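Local coordinates for uncharacterized protein Ta0194 (Thermoplasma acidophilum DSM 1728, PDB 3BDI), which is of unknown function but is predicted to be a hydrolase of the alpha/beta hydrolase superfamily, in the ABHD14 family, at residues A46-N51 with E194-I199; S53-N58 with D202-L207. One frame throughout, in Å; residues are numbered along the deposited sequence. Where two conformers were deposited one is given.

Contact 1: residues A46-N51 with E194-I199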
loop_
_atom_site.group_PDB
_atom_site.type_symbol
_atom_site.label_atom_id
_atom_site.label_comp_id
_atom_site.label_asym_id
_atom_site.label_seq_id
_atom_site.Cartn_x
_atom_site.Cartn_y
_atom_site.Cartn_z
ATOM N N ALA A 46 -2.011 5.785 -12.992
ATOM C CA ALA A 46 -3.375 5.348 -12.819
ATOM C C ALA A 46 -4.276 6.369 -12.172
ATOM O O ALA A 46 -5.434 6.066 -11.819
ATOM C CB ALA A 46 -3.369 4.027 -12.009
ATOM N N ASP A 47 -3.785 7.602 -12.032
ATOM C CA ASP A 47 -4.587 8.707 -11.504
ATOM C C ASP A 47 -5.239 8.302 -10.178
ATOM O O ASP A 47 -6.418 8.569 -9.944
ATOM C CB ASP A 47 -5.625 9.119 -12.580
ATOM C CG ASP A 47 -6.295 10.486 -12.330
ATOM O OD1 ASP A 47 -5.756 11.304 -11.613
ATOM O OD2 ASP A 47 -7.399 10.690 -12.889
ATOM N N LEU A 48 -4.480 7.668 -9.268
ATOM C CA LEU A 48 -5.076 7.083 -8.056
ATOM C C LEU A 48 -5.602 8.080 -7.068
ATOM O O LEU A 48 -6.562 7.797 -6.371
ATOM C CB LEU A 48 -4.120 6.105 -7.402
ATOM C CG LEU A 48 -3.678 4.884 -8.205
ATOM C CD1 LEU A 48 -2.824 3.940 -7.346
ATOM C CD2 LEU A 48 -4.897 4.139 -8.729
ATOM N N PHE A 49 -5.024 9.283 -7.026
ATOM C CA PHE A 49 -5.502 10.258 -6.059
ATOM C C PHE A 49 -6.927 10.666 -6.415
ATOM O O PHE A 49 -7.820 10.579 -5.572
ATOM C CB PHE A 49 -4.572 11.481 -5.888
ATOM C CG PHE A 49 -3.182 11.101 -5.466
ATOM C CD1 PHE A 49 -2.222 10.774 -6.433
ATOM C CD2 PHE A 49 -2.843 11.058 -4.138
ATOM C CE1 PHE A 49 -0.936 10.410 -6.098
ATOM C CE2 PHE A 49 -1.528 10.641 -3.779
ATOM C CZ PHE A 49 -0.604 10.299 -4.787
ATOM N N ASN A 50 -7.131 11.064 -7.660
ATOM C CA ASN A 50 -8.473 11.453 -8.102
ATOM C C ASN A 50 -9.418 10.264 -8.027
ATOM O O ASN A 50 -10.557 10.423 -7.576
ATOM C CB ASN A 50 -8.487 12.092 -9.478
ATOM C CG ASN A 50 -7.920 13.459 -9.482
ATOM O OD1 ASN A 50 -8.387 14.331 -8.730
ATOM N ND2 ASN A 50 -6.910 13.691 -10.332
ATOM N N ASN A 51 -9.015 9.097 -8.478
ATOM C CA ASN A 51 -9.937 7.955 -8.473
ATOM C C ASN A 51 -10.379 7.484 -7.085
ATOM O O ASN A 51 -11.541 7.056 -6.892
ATOM C CB ASN A 51 -9.361 6.784 -9.277
ATOM C CG ASN A 51 -9.525 6.985 -10.765
ATOM O OD1 ASN A 51 -10.658 7.085 -11.249
ATOM N ND2 ASN A 51 -8.446 6.894 -11.501
ATOM N N GLU A 194 -6.012 1.161 -16.122
ATOM C CA GLU A 194 -7.475 1.238 -16.135
ATOM C C GLU A 194 -8.093 0.082 -15.369
ATOM O O GLU A 194 -8.968 0.278 -14.523
ATOM C CB GLU A 194 -8.006 1.324 -17.574
ATOM C CG GLU A 194 -7.772 2.680 -18.238
ATOM N N GLU A 195 -7.617 -1.122 -15.633
ATOM C CA GLU A 195 -8.126 -2.306 -14.966
ATOM C C GLU A 195 -7.744 -2.306 -13.482
ATOM O O GLU A 195 -8.552 -2.634 -12.640
ATOM C CB GLU A 195 -7.660 -3.576 -15.673
ATOM C CG GLU A 195 -8.302 -4.853 -15.206
ATOM C CD GLU A 195 -9.832 -4.933 -15.379
ATOM O OE1 GLU A 195 -10.505 -4.016 -15.935
ATOM O OE2 GLU A 195 -10.346 -5.959 -14.898
ATOM N N PHE A 196 -6.546 -1.839 -13.164
ATOM C CA PHE A 196 -6.158 -1.645 -11.785
ATOM C C PHE A 196 -7.148 -0.756 -11.038
ATOM O O PHE A 196 -7.537 -1.086 -9.892
ATOM C CB PHE A 196 -4.731 -1.102 -11.687
ATOM C CG PHE A 196 -4.220 -1.074 -10.279
ATOM C CD1 PHE A 196 -3.626 -2.182 -9.737
ATOM C CD2 PHE A 196 -4.388 0.045 -9.485
ATOM C CE1 PHE A 196 -3.193 -2.181 -8.405
ATOM C CE2 PHE A 196 -3.930 0.072 -8.154
ATOM C CZ PHE A 196 -3.358 -1.061 -7.620
ATOM N N VAL A 197 -7.521 0.382 -11.627
ATOM C CA VAL A 197 -8.480 1.270 -11.036
ATOM C C VAL A 197 -9.841 0.608 -10.919
ATOM O O VAL A 197 -10.487 0.699 -9.858
ATOM C CB VAL A 197 -8.566 2.566 -11.809
ATOM C CG1 VAL A 197 -9.786 3.385 -11.425
ATOM C CG2 VAL A 197 -7.276 3.369 -11.580
ATOM N N ARG A 198 -10.292 -0.084 -11.951
ATOM C CA ARG A 198 -11.646 -0.668 -11.899
ATOM C C ARG A 198 -11.747 -1.640 -10.735
ATOM O O ARG A 198 -12.710 -1.622 -9.960
ATOM C CB ARG A 198 -11.939 -1.387 -13.210
ATOM C CG ARG A 198 -13.393 -1.833 -13.337
ATOM C CD ARG A 198 -13.677 -2.601 -14.619
ATOM N NE ARG A 198 -13.040 -3.919 -14.633
ATOM C CZ ARG A 198 -13.428 -4.969 -13.906
ATOM N NH1 ARG A 198 -14.478 -4.895 -13.097
ATOM N NH2 ARG A 198 -12.766 -6.114 -13.996
ATOM N N ILE A 199 -10.742 -2.498 -10.593
ATOM C CA ILE A 199 -10.747 -3.542 -9.575
ATOM C C ILE A 199 -10.587 -2.931 -8.172
ATOM O O ILE A 199 -11.301 -3.304 -7.219
ATOM C CB ILE A 199 -9.637 -4.584 -9.828
ATOM C CG1 ILE A 199 -9.947 -5.406 -11.079
ATOM C CG2 ILE A 199 -9.410 -5.489 -8.580
ATOM C CD1 ILE A 199 -8.654 -6.022 -11.628
#
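A46 and V197 touch where the two backbones draw closest, the CA atoms of A46 and E194 lying 6.7 Å apart. From there the chain 46-51 turns through D47, at the N-cap position, into a short helix, while 194-199 is helical throughout; no hydrogen bond passes between them, and the join rests on van der Waals packing, one contact being to a backbone carbonyl. V197 is the wedge. Its chi1 of 166° sets CG1 against the carboxamide of N51, 3.7 Å from N51 CG, the two side chains crossing at about a right angle. The other methyl, CG2, meets A46, L48 and the ND2 end of the same amide: V197 CG2 lies 3.3 Å from A46 O and also touches the methyl of A46. L48 and V197 run past each other in opposite directions, L48 CD2 3.8 Å from V197 CG2. The N51 amide is steadied from its own segment, since N51 ND2 makes weak hydrogen bonds to A46 O and D47 O, both 3.1 Å long and well bent. A46 O thus receives a weak bond from an amide N-H and also abuts the valine methyl. Deeper in, the other branch of L48 meets the F196 ring obliquely, L48 CD1 standing 4.1 Å from F196 CE2. Beneath this pair lies strand 102-107, whose M105 touches both L48 and F196. W43 also packs on L48, F49 touches R19 and M21 of strand 14-21, and I199 rests on strand 177-181, so the two helices sit side by side over one face of the sheet.

Contact 2: residues S53-N58 with D202-L207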
loop_
_atom_site.group_PDB
_atom_site.type_symbol
_atom_site.label_atom_id
_atom_site.label_comp_id
_atom_site.label_asym_id
_atom_site.label_seq_id
_atom_site.Cartn_x
_atom_site.Cartn_y
_atom_site.Cartn_z
ATOM N N SER A 53 -10.213 9.501 -4.294
ATOM C CA SER A 53 -10.889 10.642 -3.701
ATOM C C SER A 53 -12.366 10.712 -4.099
ATOM O O SER A 53 -13.212 11.154 -3.331
ATOM C CB SER A 53 -10.169 11.931 -4.093
ATOM O OG SER A 53 -10.723 13.013 -3.419
ATOM N N LYS A 54 -12.667 10.310 -5.329
ATOM C CA LYS A 54 -14.018 10.411 -5.857
ATOM C C LYS A 54 -14.958 9.413 -5.202
ATOM O O LYS A 54 -16.188 9.580 -5.372
ATOM C CB LYS A 54 -13.996 10.215 -7.375
ATOM C CG LYS A 54 -13.657 11.494 -8.101
ATOM C CD LYS A 54 -13.369 11.259 -9.588
ATOM C CE LYS A 54 -13.329 12.601 -10.309
ATOM N NZ LYS A 54 -13.138 12.429 -11.790
ATOM N N ILE A 55 -14.432 8.401 -4.513
ATOM C CA ILE A 55 -15.257 7.451 -3.722
ATOM C C ILE A 55 -15.113 7.748 -2.214
ATOM O O ILE A 55 -15.343 6.866 -1.394
ATOM C CB ILE A 55 -15.000 5.933 -4.082
ATOM C CG1 ILE A 55 -13.552 5.513 -3.864
ATOM C CG2 ILE A 55 -15.396 5.677 -5.558
ATOM C CD1 ILE A 55 -13.285 4.027 -3.862
ATOM N N GLY A 56 -14.714 8.978 -1.868
ATOM C CA GLY A 56 -14.724 9.460 -0.483
ATOM C C GLY A 56 -13.558 9.106 0.429
ATOM O O GLY A 56 -13.659 9.285 1.640
ATOM N N TYR A 57 -12.450 8.624 -0.144
ATOM C CA TYR A 57 -11.212 8.381 0.613
ATOM C C TYR A 57 -10.259 9.596 0.594
ATOM O O TYR A 57 -10.012 10.217 -0.437
ATOM C CB TYR A 57 -10.477 7.132 0.084
ATOM C CG TYR A 57 -11.090 5.801 0.469
ATOM C CD1 TYR A 57 -12.218 5.297 -0.206
ATOM C CD2 TYR A 57 -10.597 5.011 1.489
ATOM C CE1 TYR A 57 -12.793 4.073 0.136
ATOM C CE2 TYR A 57 -11.167 3.780 1.826
ATOM C CZ TYR A 57 -12.309 3.303 1.193
ATOM O OH TYR A 57 -12.843 2.066 1.504
ATOM N N ASN A 58 -9.725 9.948 1.765
ATOM C CA ASN A 58 -8.529 10.784 1.863
ATOM C C ASN A 58 -7.357 9.897 1.447
ATOM O O ASN A 58 -7.230 8.786 1.931
ATOM C CB ASN A 58 -8.359 11.309 3.286
ATOM C CG ASN A 58 -9.258 12.480 3.563
ATOM O OD1 ASN A 58 -9.762 13.123 2.654
ATOM N ND2 ASN A 58 -9.394 12.810 4.828
ATOM N N ASP A 202 -13.693 -0.941 -7.123
ATOM C CA ASP A 202 -14.787 -1.834 -6.778
ATOM C C ASP A 202 -14.586 -2.429 -5.363
ATOM O O ASP A 202 -15.523 -2.483 -4.550
ATOM C CB ASP A 202 -14.877 -2.937 -7.796
ATOM C CG ASP A 202 -16.029 -3.812 -7.563
ATOM O OD1 ASP A 202 -17.188 -3.391 -7.840
ATOM O OD2 ASP A 202 -15.776 -4.888 -7.048
ATOM N N PHE A 203 -13.366 -2.881 -5.040
ATOM C CA PHE A 203 -13.067 -3.372 -3.728
ATOM C C PHE A 203 -13.333 -2.347 -2.636
ATOM O O PHE A 203 -13.948 -2.618 -1.621
ATOM C CB PHE A 203 -11.598 -3.837 -3.682
ATOM C CG PHE A 203 -11.109 -4.219 -2.311
ATOM C CD1 PHE A 203 -11.432 -5.436 -1.738
ATOM C CD2 PHE A 203 -10.279 -3.390 -1.585
ATOM C CE1 PHE A 203 -10.981 -5.743 -0.495
ATOM C CE2 PHE A 203 -9.823 -3.729 -0.348
ATOM C CZ PHE A 203 -10.179 -4.910 0.186
ATOM N N LEU A 204 -12.833 -1.124 -2.841
ATOM C CA LEU A 204 -12.974 -0.088 -1.828
ATOM C C LEU A 204 -14.425 0.321 -1.654
ATOM O O LEU A 204 -14.866 0.626 -0.521
ATOM C CB LEU A 204 -12.109 1.138 -2.188
ATOM C CG LEU A 204 -10.632 0.910 -2.142
ATOM C CD1 LEU A 204 -9.806 2.095 -2.743
ATOM C CD2 LEU A 204 -10.151 0.681 -0.681
ATOM N N ARG A 205 -15.190 0.366 -2.735
ATOM C CA ARG A 205 -16.608 0.748 -2.614
ATOM C C ARG A 205 -17.319 -0.203 -1.638
ATOM O O ARG A 205 -18.188 0.186 -0.874
ATOM C CB ARG A 205 -17.346 0.770 -3.974
ATOM C CG ARG A 205 -17.121 2.055 -4.897
ATOM C CD ARG A 205 -18.049 2.135 -6.140
ATOM N NE ARG A 205 -17.900 3.377 -6.937
ATOM C CZ ARG A 205 -18.521 4.549 -6.704
ATOM N NH1 ARG A 205 -19.358 4.745 -5.674
ATOM N NH2 ARG A 205 -18.277 5.552 -7.534
ATOM N N ASN A 206 -16.885 -1.477 -1.664
ATOM C CA ASN A 206 -17.655 -2.585 -1.048
ATOM C C ASN A 206 -17.059 -3.042 0.243
ATOM O O ASN A 206 -17.454 -4.092 0.797
ATOM C CB ASN A 206 -17.776 -3.733 -2.049
ATOM C CG ASN A 206 -18.742 -3.408 -3.132
ATOM O OD1 ASN A 206 -19.871 -3.089 -2.839
ATOM N ND2 ASN A 206 -18.300 -3.416 -4.385
ATOM N N LEU A 207 -16.137 -2.231 0.748
ATOM C CA LEU A 207 -15.444 -2.520 2.019
ATOM C C LEU A 207 -16.362 -2.280 3.194
ATOM O O LEU A 207 -16.965 -1.216 3.358
ATOM C CB LEU A 207 -14.116 -1.712 2.120
ATOM C CG LEU A 207 -13.064 -2.178 3.132
ATOM C CD1 LEU A 207 -12.726 -3.615 3.006
ATOM C CD2 LEU A 207 -11.797 -1.351 2.915
ATOM O OXT LEU A 207 -16.569 -3.175 4.029
HETATM O O HOH W 1 -15.529 2.762 1.032
#
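Y57 and L204 are joined by a water, which donates to L204 O at 2.7 Å and is hydrogen-bonded to Y57 OH at 2.8 Å. The phenol oxygen of Y57 itself stands 3.2 Å from L204 O, so hydroxyl, water and carbonyl form a compact polar cluster at the C-terminal end of helix 193-205. Around it the packing is apolar. The Y57 ring meets L204 obliquely, with Y57 CE1 3.8 Å from L204 CB, while L204 CD2 and L207 CD2 approach the hydroxyl. I55 splits its work between two branches. With CG1 set between the backbone N and the carbonyl carbon (chi1 59°), I55 CD1 reaches L204 CB at 3.5 Å, the two side chains crossing at about a right angle. I55 CG2 lies over one face of the R205 guanidinium, displaced from its middle and 3.5 Å from R205 CZ; this holds for the conformer given, one of two, and is the less certain part of the contact. A phenylalanine in place of Y57 would probably leave the water without its phenol partner, breaking the bridge to L204 O. Y57 and L204 also touch I30 and V103 of the central strands. G56, at positive phi, is the C-prime residue of a Schellman motif ending helix 48-53, and the chain then enters strand 57-62. The C-terminal helix shares one face of the sheet with the helix that precedes this strand, as in the alpha/beta hydrolase fold, where these two helices lie on one side and the others on the opposite side.

How the contacts relate
Contacts 1 and 2 lie in succession along one seam, their centres about 11 Å apart. On one side both use helix 193-205; on the other, contact 1 takes the start of helix 48-53 and contact 2 the turn that leads from it into strand 57-62. The two pairs therefore run in the same order, and the chain between the partners, more than 140 residues, closes back on itself at both. Strand 102-107 is their common floor, through M105 at contact 1 and V103 at contact 2. That strand runs on to S108, which with H186 and D158 has the geometry of a probable catalytic triad, and a bound PEG lies about 10 Å from the F196 side chain.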